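Local coordinates for protein exodeoxyribonuclease III (Neisseria meningitidis, PDB 2JC4) that probably degrades double-stranded DNA as a magnesium- or manganese-dependent 3'-5' exonuclease of the AP endonuclease family, acting in DNA repair, at residues A[154-159]-A[166-171]; A[184-189]-A[213-218]; A[119-124]-A[173-178]. All coordinates share one frame; numbering follows the deposited sequence. Where two conformers were deposited one is given.

Contact 1 (A[154-159]-A[166-171]). With ACT (acetate ion), chain F.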
loop_
_atom_site.group_PDB
_atom_site.type_symbol
_atom_site.label_atom_id
_atom_site.label_comp_id
_atom_site.label_asym_id
_atom_site.label_seq_id
_atom_site.Cartn_x
_atom_site.Cartn_y
_atom_site.Cartn_z
ATOM N N ALA A 154 13.711 3.979 -12.868
ATOM C CA ALA A 154 13.113 5.308 -12.649
ATOM C C ALA A 154 12.510 5.462 -11.232
ATOM O O ALA A 154 12.243 6.585 -10.784
ATOM C CB ALA A 154 12.063 5.603 -13.717
ATOM N N ASP A 155 12.315 4.336 -10.544
ATOM C CA ASP A 155 11.688 4.256 -9.207
ATOM C C ASP A 155 12.708 4.168 -8.071
ATOM O O ASP A 155 12.343 4.068 -6.921
ATOM C CB ASP A 155 10.767 3.025 -9.161
ATOM C CG ASP A 155 9.725 3.075 -10.265
ATOM O OD1 ASP A 155 9.163 4.175 -10.484
ATOM O OD2 ASP A 155 9.451 2.053 -10.911
ATOM N N CYS A 156 14.000 4.146 -8.406
ATOM C CA CYS A 156 15.085 4.132 -7.395
ATOM C C CYS A 156 16.044 5.298 -7.689
ATOM O O CYS A 156 16.664 5.300 -8.751
ATOM C CB CYS A 156 15.836 2.794 -7.455
ATOM S SG CYS A 156 14.816 1.308 -7.201
ATOM N N TYR A 157 16.142 6.289 -6.787
ATOM C CA TYR A 157 17.025 7.473 -7.008
ATOM C C TYR A 157 18.450 6.949 -7.151
ATOM O O TYR A 157 18.835 5.970 -6.500
ATOM C CB TYR A 157 16.925 8.543 -5.886
ATOM C CG TYR A 157 17.652 8.146 -4.655
ATOM C CD1 TYR A 157 19.007 8.465 -4.493
ATOM C CD2 TYR A 157 17.021 7.377 -3.670
ATOM C CE1 TYR A 157 19.704 8.064 -3.375
ATOM C CE2 TYR A 157 17.709 6.975 -2.549
ATOM C CZ TYR A 157 19.051 7.327 -2.406
ATOM O OH TYR A 157 19.745 6.910 -1.293
ATOM N N ASP A 158 19.257 7.568 -7.984
ATOM C CA ASP A 158 20.642 7.048 -8.130
ATOM C C ASP A 158 20.655 5.482 -8.287
ATOM O O ASP A 158 21.172 4.776 -7.435
ATOM C CB ASP A 158 21.515 7.534 -6.940
ATOM C CG ASP A 158 21.700 9.103 -6.894
ATOM O OD1 ASP A 158 21.653 9.794 -7.955
ATOM O OD2 ASP A 158 21.920 9.652 -5.788
ATOM N N PRO A 159 20.051 4.934 -9.372
ATOM C CA PRO A 159 19.862 3.481 -9.524
ATOM C C PRO A 159 21.129 2.637 -9.463
ATOM O O PRO A 159 21.093 1.474 -9.017
ATOM C CB PRO A 159 19.218 3.334 -10.921
ATOM C CG PRO A 159 19.153 4.647 -11.498
ATOM C CD PRO A 159 19.467 5.685 -10.495
ATOM N N ILE A 166 18.232 -4.309 -1.953
ATOM C CA ILE A 166 16.854 -4.461 -1.467
ATOM C C ILE A 166 15.945 -3.387 -2.117
ATOM O O ILE A 166 16.365 -2.248 -2.348
ATOM C CB ILE A 166 16.804 -4.473 0.115
ATOM C CG1 ILE A 166 15.474 -5.065 0.666
ATOM C CG2 ILE A 166 17.102 -3.061 0.689
ATOM C CD1 ILE A 166 15.174 -6.573 0.291
ATOM N N HIS A 167 14.717 -3.779 -2.431
ATOM C CA HIS A 167 13.704 -2.957 -3.098
ATOM C C HIS A 167 13.843 -2.827 -4.600
ATOM O O HIS A 167 12.833 -2.702 -5.288
ATOM C CB HIS A 167 13.526 -1.546 -2.485
ATOM C CG HIS A 167 13.329 -1.542 -1.008
ATOM N ND1 HIS A 167 12.408 -2.354 -0.373
ATOM C CD2 HIS A 167 13.962 -0.845 -0.026
ATOM C CE1 HIS A 167 12.472 -2.144 0.932
ATOM N NE2 HIS A 167 13.398 -1.228 1.169
ATOM N N CYS A 168 15.081 -2.840 -5.095
ATOM C CA CYS A 168 15.364 -2.572 -6.508
ATOM C C CYS A 168 16.014 -3.730 -7.284
ATOM O O CYS A 168 16.538 -3.517 -8.390
ATOM C CB CYS A 168 16.280 -1.343 -6.601
ATOM S SG CYS A 168 15.601 0.097 -5.767
ATOM N N SER A 169 16.005 -4.931 -6.714
ATOM C CA SER A 169 16.629 -6.091 -7.376
ATOM C C SER A 169 15.787 -6.656 -8.516
ATOM O O SER A 169 14.539 -6.530 -8.551
ATOM C CB SER A 169 16.975 -7.218 -6.367
ATOM O OG SER A 169 15.797 -7.889 -5.923
ATOM N N SER A 170 16.475 -7.272 -9.462
ATOM C CA SER A 170 15.835 -7.949 -10.592
ATOM C C SER A 170 14.816 -8.998 -10.135
ATOM O O SER A 170 13.686 -9.086 -10.675
ATOM C CB SER A 170 16.907 -8.548 -11.516
ATOM O OG SER A 170 17.711 -9.530 -10.840
ATOM N N VAL A 171 15.158 -9.769 -9.115
ATOM C CA VAL A 171 14.199 -10.793 -8.670
ATOM C C VAL A 171 12.941 -10.188 -8.014
ATOM O O VAL A 171 11.829 -10.644 -8.271
ATOM C CB VAL A 171 14.855 -11.895 -7.792
ATOM C CG1 VAL A 171 15.402 -11.323 -6.470
ATOM C CG2 VAL A 171 13.884 -13.054 -7.584
HETATM C C ACT F . 12.375 0.943 3.679
HETATM O O ACT F . 13.342 0.168 3.528
HETATM O OXT ACT F . 12.089 1.299 4.852
HETATM C CH3 ACT F . 11.634 1.374 2.466
#

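Contact 2 (A[184-189]-A[213-218])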
loop_
_atom_site.group_PDB
_atom_site.type_symbol
_atom_site.label_atom_id
_atom_site.label_comp_id
_atom_site.label_asym_id
_atom_site.label_seq_id
_atom_site.Cartn_x
_atom_site.Cartn_y
_atom_site.Cartn_z
ATOM N N LEU A 184 -3.393 -7.135 -14.067
ATOM C CA LEU A 184 -3.491 -5.897 -13.294
ATOM C C LEU A 184 -2.548 -4.889 -13.911
ATOM O O LEU A 184 -1.577 -5.281 -14.539
ATOM C CB LEU A 184 -3.053 -6.155 -11.851
ATOM C CG LEU A 184 -3.997 -7.008 -11.004
ATOM C CD1 LEU A 184 -3.277 -7.244 -9.691
ATOM C CD2 LEU A 184 -5.345 -6.259 -10.752
ATOM N N THR A 185 -2.876 -3.606 -13.746
ATOM C CA THR A 185 -2.164 -2.468 -14.322
ATOM C C THR A 185 -1.576 -1.629 -13.184
ATOM O O THR A 185 -2.290 -1.312 -12.224
ATOM C CB THR A 185 -3.184 -1.605 -15.140
ATOM O OG1 THR A 185 -3.528 -2.304 -16.345
ATOM C CG2 THR A 185 -2.608 -0.247 -15.515
ATOM N N ASP A 186 -0.274 -1.302 -13.269
ATOM C CA ASP A 186 0.367 -0.346 -12.337
ATOM C C ASP A 186 -0.261 1.043 -12.616
ATOM O O ASP A 186 0.173 1.739 -13.538
ATOM C CB ASP A 186 1.908 -0.350 -12.623
ATOM C CG ASP A 186 2.720 0.626 -11.748
ATOM O OD1 ASP A 186 2.136 1.481 -11.052
ATOM O OD2 ASP A 186 3.981 0.533 -11.799
ATOM N N SER A 187 -1.248 1.452 -11.829
ATOM C CA SER A 187 -2.041 2.643 -12.182
ATOM C C SER A 187 -1.218 3.912 -12.391
ATOM O O SER A 187 -1.446 4.657 -13.354
ATOM C CB SER A 187 -3.180 2.904 -11.207
ATOM O OG SER A 187 -2.737 3.349 -9.944
ATOM N N LEU A 188 -0.263 4.174 -11.497
ATOM C CA LEU A 188 0.516 5.413 -11.609
ATOM C C LEU A 188 1.214 5.495 -12.987
ATOM O O LEU A 188 1.253 6.574 -13.610
ATOM C CB LEU A 188 1.537 5.500 -10.470
ATOM C CG LEU A 188 2.292 6.837 -10.364
ATOM C CD1 LEU A 188 2.522 7.239 -8.880
ATOM C CD2 LEU A 188 3.580 6.778 -11.152
ATOM N N ARG A 189 1.738 4.369 -13.477
ATOM C CA ARG A 189 2.459 4.373 -14.764
ATOM C C ARG A 189 1.532 4.393 -15.985
ATOM O O ARG A 189 1.939 4.791 -17.086
ATOM C CB ARG A 189 3.469 3.219 -14.853
ATOM C CG ARG A 189 4.725 3.392 -13.990
ATOM C CD ARG A 189 5.508 4.608 -14.425
ATOM N NE ARG A 189 6.711 4.818 -13.617
ATOM C CZ ARG A 189 7.290 5.999 -13.419
ATOM N NH1 ARG A 189 6.731 7.101 -13.925
ATOM N NH2 ARG A 189 8.400 6.098 -12.659
ATOM N N GLY A 213 14.275 9.407 -3.245
ATOM C CA GLY A 213 13.382 8.385 -2.690
ATOM C C GLY A 213 13.202 7.164 -3.606
ATOM O O GLY A 213 13.895 7.013 -4.629
ATOM N N LEU A 214 12.306 6.266 -3.191
ATOM C CA LEU A 214 11.869 5.102 -3.968
ATOM C C LEU A 214 10.340 5.182 -4.212
ATOM O O LEU A 214 9.585 5.673 -3.365
ATOM C CB LEU A 214 12.204 3.800 -3.247
ATOM C CG LEU A 214 13.648 3.635 -2.716
ATOM C CD1 LEU A 214 13.688 2.325 -1.974
ATOM C CD2 LEU A 214 14.653 3.629 -3.835
ATOM N N ARG A 215 9.908 4.724 -5.379
ATOM C CA ARG A 215 8.475 4.471 -5.601
ATOM C C ARG A 215 8.161 3.031 -5.249
ATOM O O ARG A 215 8.339 2.131 -6.081
ATOM C CB ARG A 215 8.033 4.778 -7.047
ATOM C CG ARG A 215 6.516 4.706 -7.254
ATOM C CD ARG A 215 6.104 5.005 -8.721
ATOM N NE ARG A 215 6.518 3.923 -9.622
ATOM C CZ ARG A 215 5.667 3.050 -10.178
ATOM N NH1 ARG A 215 4.366 3.144 -9.952
ATOM N NH2 ARG A 215 6.115 2.103 -10.983
ATOM N N ILE A 216 7.675 2.818 -4.028
ATOM C CA ILE A 216 7.359 1.466 -3.534
ATOM C C ILE A 216 5.926 1.281 -3.085
ATOM O O ILE A 216 5.519 0.148 -2.752
ATOM C CB ILE A 216 8.328 1.035 -2.391
ATOM C CG1 ILE A 216 8.298 2.059 -1.226
ATOM C CG2 ILE A 216 9.794 0.849 -2.980
ATOM C CD1 ILE A 216 9.204 1.657 -0.022
ATOM N N ASP A 217 5.172 2.378 -3.021
ATOM C CA ASP A 217 3.754 2.306 -2.719
ATOM C C ASP A 217 2.942 2.429 -4.000
ATOM O O ASP A 217 3.063 3.451 -4.746
ATOM C CB ASP A 217 3.393 3.430 -1.739
ATOM C CG ASP A 217 4.188 3.335 -0.449
ATOM O OD1 ASP A 217 3.719 2.613 0.435
ATOM O OD2 ASP A 217 5.231 4.032 -0.303
ATOM N N HIS A 218 2.108 1.417 -4.264
ATOM C CA HIS A 218 1.490 1.298 -5.618
ATOM C C HIS A 218 0.010 1.058 -5.524
ATOM O O HIS A 218 -0.477 0.638 -4.479
ATOM C CB HIS A 218 2.126 0.143 -6.421
ATOM C CG HIS A 218 3.624 0.213 -6.503
ATOM N ND1 HIS A 218 4.279 1.291 -7.037
ATOM C CD2 HIS A 218 4.588 -0.632 -6.051
ATOM C CE1 HIS A 218 5.591 1.097 -6.947
ATOM N NE2 HIS A 218 5.804 -0.069 -6.355
HETATM O O HOH W 1 8.346 2.544 -13.408
#

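Contact 3 (A[119-124]-A[173-178])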
loop_
_atom_site.group_PDB
_atom_site.type_symbol
_atom_site.label_atom_id
_atom_site.label_comp_id
_atom_site.label_asym_id
_atom_site.label_seq_id
_atom_site.Cartn_x
_atom_site.Cartn_y
_atom_site.Cartn_z
ATOM N N TYR A 119 11.648 -15.216 3.280
ATOM C CA TYR A 119 10.278 -14.924 3.736
ATOM C C TYR A 119 9.587 -14.075 2.683
ATOM O O TYR A 119 8.501 -14.421 2.245
ATOM C CB TYR A 119 10.266 -14.273 5.116
ATOM C CG TYR A 119 8.937 -13.723 5.630
ATOM C CD1 TYR A 119 7.736 -14.459 5.528
ATOM C CD2 TYR A 119 8.895 -12.473 6.261
ATOM C CE1 TYR A 119 6.510 -13.919 6.022
ATOM C CE2 TYR A 119 7.710 -11.943 6.752
ATOM C CZ TYR A 119 6.516 -12.672 6.612
ATOM O OH TYR A 119 5.363 -12.134 7.121
ATOM N N LYS A 120 10.226 -12.990 2.243
ATOM C CA LYS A 120 9.637 -12.125 1.220
ATOM C C LYS A 120 9.205 -12.924 -0.014
ATOM O O LYS A 120 8.104 -12.719 -0.534
ATOM C CB LYS A 120 10.596 -10.995 0.794
ATOM C CG LYS A 120 9.934 -9.898 -0.043
ATOM C CD LYS A 120 10.920 -8.736 -0.335
ATOM C CE LYS A 120 10.204 -7.512 -0.967
ATOM N NZ LYS A 120 11.057 -6.279 -0.975
ATOM N N GLU A 121 10.090 -13.807 -0.502
ATOM C CA GLU A 121 9.794 -14.621 -1.691
ATOM C C GLU A 121 8.564 -15.485 -1.465
ATOM O O GLU A 121 7.681 -15.532 -2.304
ATOM C CB GLU A 121 11.003 -15.496 -2.060
ATOM C CG GLU A 121 10.814 -16.402 -3.289
ATOM C CD GLU A 121 12.035 -17.281 -3.546
ATOM O OE1 GLU A 121 12.919 -17.402 -2.680
ATOM O OE2 GLU A 121 12.108 -17.841 -4.644
ATOM N N GLN A 122 8.508 -16.180 -0.328
ATOM C CA GLN A 122 7.410 -17.138 -0.104
ATOM C C GLN A 122 6.097 -16.370 0.088
ATOM O O GLN A 122 5.020 -16.841 -0.311
ATOM C CB GLN A 122 7.696 -17.971 1.148
ATOM C CG GLN A 122 9.063 -18.732 1.138
ATOM C CD GLN A 122 9.469 -19.292 2.531
ATOM O OE1 GLN A 122 9.323 -18.628 3.574
ATOM N NE2 GLN A 122 9.993 -20.520 2.537
ATOM N N TRP A 123 6.196 -15.222 0.748
ATOM C CA TRP A 123 5.049 -14.378 1.068
ATOM C C TRP A 123 4.463 -13.812 -0.252
ATOM O O TRP A 123 3.250 -13.846 -0.485
ATOM C CB TRP A 123 5.473 -13.273 2.062
ATOM C CG TRP A 123 4.329 -12.455 2.561
ATOM C CD1 TRP A 123 3.590 -12.665 3.705
ATOM C CD2 TRP A 123 3.768 -11.325 1.921
ATOM N NE1 TRP A 123 2.608 -11.700 3.815
ATOM C CE2 TRP A 123 2.683 -10.886 2.714
ATOM C CE3 TRP A 123 4.045 -10.654 0.731
ATOM C CZ2 TRP A 123 1.896 -9.800 2.358
ATOM C CZ3 TRP A 123 3.258 -9.560 0.391
ATOM C CH2 TRP A 123 2.213 -9.146 1.207
ATOM N N PHE A 124 5.318 -13.296 -1.130
ATOM C CA PHE A 124 4.810 -12.831 -2.433
ATOM C C PHE A 124 4.148 -13.930 -3.285
ATOM O O PHE A 124 3.161 -13.665 -4.016
ATOM C CB PHE A 124 5.911 -12.107 -3.209
ATOM C CG PHE A 124 5.941 -10.619 -2.948
ATOM C CD1 PHE A 124 6.687 -10.088 -1.882
ATOM C CD2 PHE A 124 5.196 -9.757 -3.745
ATOM C CE1 PHE A 124 6.718 -8.730 -1.611
ATOM C CE2 PHE A 124 5.210 -8.364 -3.487
ATOM C CZ PHE A 124 5.978 -7.847 -2.438
ATOM N N ARG A 173 11.767 -7.332 -8.720
ATOM C CA ARG A 173 11.002 -6.775 -9.843
ATOM C C ARG A 173 10.205 -7.860 -10.575
ATOM O O ARG A 173 9.066 -7.631 -11.004
ATOM C CB ARG A 173 11.915 -5.961 -10.760
ATOM C CG ARG A 173 12.354 -4.694 -10.084
ATOM C CD ARG A 173 13.451 -3.985 -10.836
ATOM N NE ARG A 173 13.649 -2.656 -10.220
ATOM C CZ ARG A 173 14.692 -1.875 -10.463
ATOM N NH1 ARG A 173 15.641 -2.275 -11.319
ATOM N NH2 ARG A 173 14.771 -0.674 -9.885
ATOM N N GLN A 174 10.757 -9.072 -10.613
ATOM C CA GLN A 174 9.989 -10.208 -11.135
ATOM C C GLN A 174 8.764 -10.556 -10.292
ATOM O O GLN A 174 7.709 -10.862 -10.858
ATOM C CB GLN A 174 10.852 -11.449 -11.347
ATOM C CG GLN A 174 10.104 -12.553 -12.189
ATOM C CD GLN A 174 9.570 -12.019 -13.529
ATOM O OE1 GLN A 174 10.331 -11.557 -14.400
ATOM N NE2 GLN A 174 8.262 -12.090 -13.703
ATOM N N TRP A 175 8.882 -10.486 -8.965
ATOM C CA TRP A 175 7.721 -10.715 -8.092
ATOM C C TRP A 175 6.638 -9.672 -8.322
ATOM O O TRP A 175 5.460 -10.019 -8.363
ATOM C CB TRP A 175 8.103 -10.762 -6.606
ATOM C CG TRP A 175 9.179 -11.773 -6.326
ATOM C CD1 TRP A 175 9.494 -12.886 -7.074
ATOM C CD2 TRP A 175 10.096 -11.758 -5.216
ATOM N NE1 TRP A 175 10.569 -13.541 -6.505
ATOM C CE2 TRP A 175 10.954 -12.866 -5.368
ATOM C CE3 TRP A 175 10.296 -10.887 -4.138
ATOM C CZ2 TRP A 175 11.983 -13.137 -4.467
ATOM C CZ3 TRP A 175 11.335 -11.149 -3.242
ATOM C CH2 TRP A 175 12.153 -12.271 -3.414
ATOM N N PHE A 176 7.032 -8.423 -8.532
ATOM C CA PHE A 176 6.082 -7.375 -8.847
ATOM C C PHE A 176 5.436 -7.657 -10.214
ATOM O O PHE A 176 4.213 -7.525 -10.378
ATOM C CB PHE A 176 6.757 -5.990 -8.803
ATOM C CG PHE A 176 5.808 -4.842 -9.101
ATOM C CD1 PHE A 176 4.917 -4.387 -8.119
ATOM C CD2 PHE A 176 5.783 -4.245 -10.357
ATOM C CE1 PHE A 176 4.040 -3.340 -8.387
ATOM C CE2 PHE A 176 4.896 -3.187 -10.622
ATOM C CZ PHE A 176 4.049 -2.734 -9.628
ATOM N N GLN A 177 6.250 -8.078 -11.179
ATOM C CA GLN A 177 5.732 -8.435 -12.507
ATOM C C GLN A 177 4.735 -9.589 -12.411
ATOM O O GLN A 177 3.720 -9.592 -13.133
ATOM C CB GLN A 177 6.878 -8.715 -13.510
ATOM C CG GLN A 177 6.431 -8.884 -14.999
ATOM C CD GLN A 177 5.734 -7.655 -15.546
ATOM O OE1 GLN A 177 6.278 -6.553 -15.476
ATOM N NE2 GLN A 177 4.524 -7.823 -16.068
ATOM N N ASN A 178 4.977 -10.537 -11.505
ATOM C CA ASN A 178 4.037 -11.656 -11.354
ATOM C C ASN A 178 2.624 -11.225 -10.955
ATOM O O ASN A 178 1.633 -11.884 -11.284
ATOM C CB ASN A 178 4.566 -12.694 -10.375
ATOM C CG ASN A 178 5.851 -13.341 -10.844
ATOM O OD1 ASN A 178 6.171 -13.295 -12.020
ATOM N ND2 ASN A 178 6.587 -13.979 -9.916
#

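Contact 1 (A[154-159]-A[166-171])
C156 and C168 are joined by a disulfide, with 2.0 Å between C156 SG and C168 SG, and this covalent cross-link carries the whole contact. It closes a short loop between strand 141-144 and helix 170-180 in an enzyme of the DNase I-like fold. Each cysteine has two deposited conformers; the distances and torsions are those of one. In both residues SG stands anti to the carbonyl carbon, which carries each sulfur across to the other segment. The negative chi3 of -108° makes the bridge left-handed and lies not far from a right angle. With C156 CA and C168 CA 6.8 Å apart, the link is a spread-out one. The two cysteines are buried, and both also touch R173 of helix 170-180.

The segments meet through nothing else: no hydrogen bond passes between them, and the flanking residues have their partners elsewhere. S169 is the N-cap of helix 170-180; its OG caps a backbone N of the helix's first turn and is also hydrogen-bonded to E172 OE1.

H167, just before C168, does not touch segment 154-159; its ring is held by other partners. I166 CG1 lies 4.2 Å above one face of the imidazole, over its centre, and ND1 is hydrogen-bonded to the backbone oxygen of N148, a residue predicted to bind metal. An acetate, probably from the crystallisation liquor, is held by N108 ND2 and by H167. At the ring edge, near its plane, H167 NE2 donates to acetate O at 2.7 Å with an N-H...O angle of 152°.

Contact 2 (A[184-189]-A[213-218])
R215 lays its guanidinium between R189, on one face, and the H218 ring, on the other, while its end meets the carboxylate of D186. The grip on D186 is end-on and doubled. R215 NH1 donates to D186 OD1 at 3.0 Å with an N-H...O angle of 166°, and R215 NH2 to D186 OD2 at 2.8 Å with 163°. Each oxygen uses its syn lone pair, and the carboxylate and guanidinium planes differ by only 8°, so this is an almost flat bidentate salt bridge that fixes the rotation of both groups. D186 reaches it with CG anti to its backbone N, and R215 by a bend at chi3.

On one face of the guanidinium, H218 CE1 stands 3.7 Å above the plane, over its centre. On the opposite face R189 CG comes to 3.6 Å from R215 NH2, and R189 NE lies over the same face, offset toward the rim. L188 runs past in the reverse direction, its CB 3.7 Å from R215 NH1 and its CD2 3.9 Å from R215 CD.

The guanidinium planes of R189 and R215 are far from parallel, so the two arginines do not stack. A water accepts from R189 NE at 2.8 Å and, weakly, from R215 NH2. D155 OD1 takes salt bridges from R215 NE and R189 NH2, so two carboxylates probably offset the paired positive charges, while R189 NH1 is hydrogen-bonded to the backbone oxygen of H192.

The salt bridge joins edge strand 185-186 to the loop leading into its antiparallel neighbour 217-221, in one of the two sheets of the DNase I-like sandwich. Two residues after R215, D217 is hydrogen-bonded to H247, the Asp-His pair expected of an AP endonuclease-type active site.

Contact 3 (A[119-124]-A[173-178])
The helical segments 119-124 and 173-178 run nearly parallel, their N-to-C directions 10° apart and their axes 10.9 Å from each other at closest approach. Their backbones come nearest at F124 and W175, with 6.7 Å between F124 CA and W175 CA. The rather wide spacing is bridged chiefly by one large side chain, W175, which buries far more surface than any other residue here.

Held with CG anti to its carbonyl carbon (chi1 -55°), the indole of W175 reaches across to the other helix and turns one face to E121. E121 CA sits 3.9 Å from the centroid of the six-membered ring and 19° off its normal, a CH-pi contact with the backbone rather than with the polar end. E121 CB follows at 3.5 Å from W175 CZ2, and the extended side chain crosses the indole at about a right angle. K120 approaches differently: its CG lies 3.7 Å from W175 CZ3, and its CD is at the ring edge, in the plane. Further in, F124 CD2 packs at 4.2 Å from W175 CB, while one face of the F124 ring is covered by W123 CZ3.

The aliphatic part of K120 thus serves the packing, and its amino group goes elsewhere, to a salt bridge with E172 and to the backbone oxygens of N108 and N148. N148 is a predicted transition-state stabiliser.

Helix 115-135 connects the neighbouring parallel strands 99-105 and 141-144 in a beta-alpha-beta unit, and helix 170-180 lies beside it, ahead of edge strand 185-186. F117 meets W175 from the first helix, whereas the CB of F176 points away from helix 115-135, and its ring meets that of H218 in strand 217-221.

Contacts 1 and 3 share helix 170-180: the disulfide ties down the loop at its start, and W175 packs it on helix 115-135. R173, in segment 173-178, is the residue common to the surroundings of both. Contact 2 lies nearest the chain centre and is a buried, charged pairing; contact 1 is buried although further out, and contact 3 is partly open to solvent at E121. D155 of contact 1 links the first two through its carboxylate, and F176 joins contact 3 to contact 2. The chemistry differs accordingly: covalent in the loop of contact 1, ionic at the sheet edge in contact 2, and mostly apolar between the helices of contact 3.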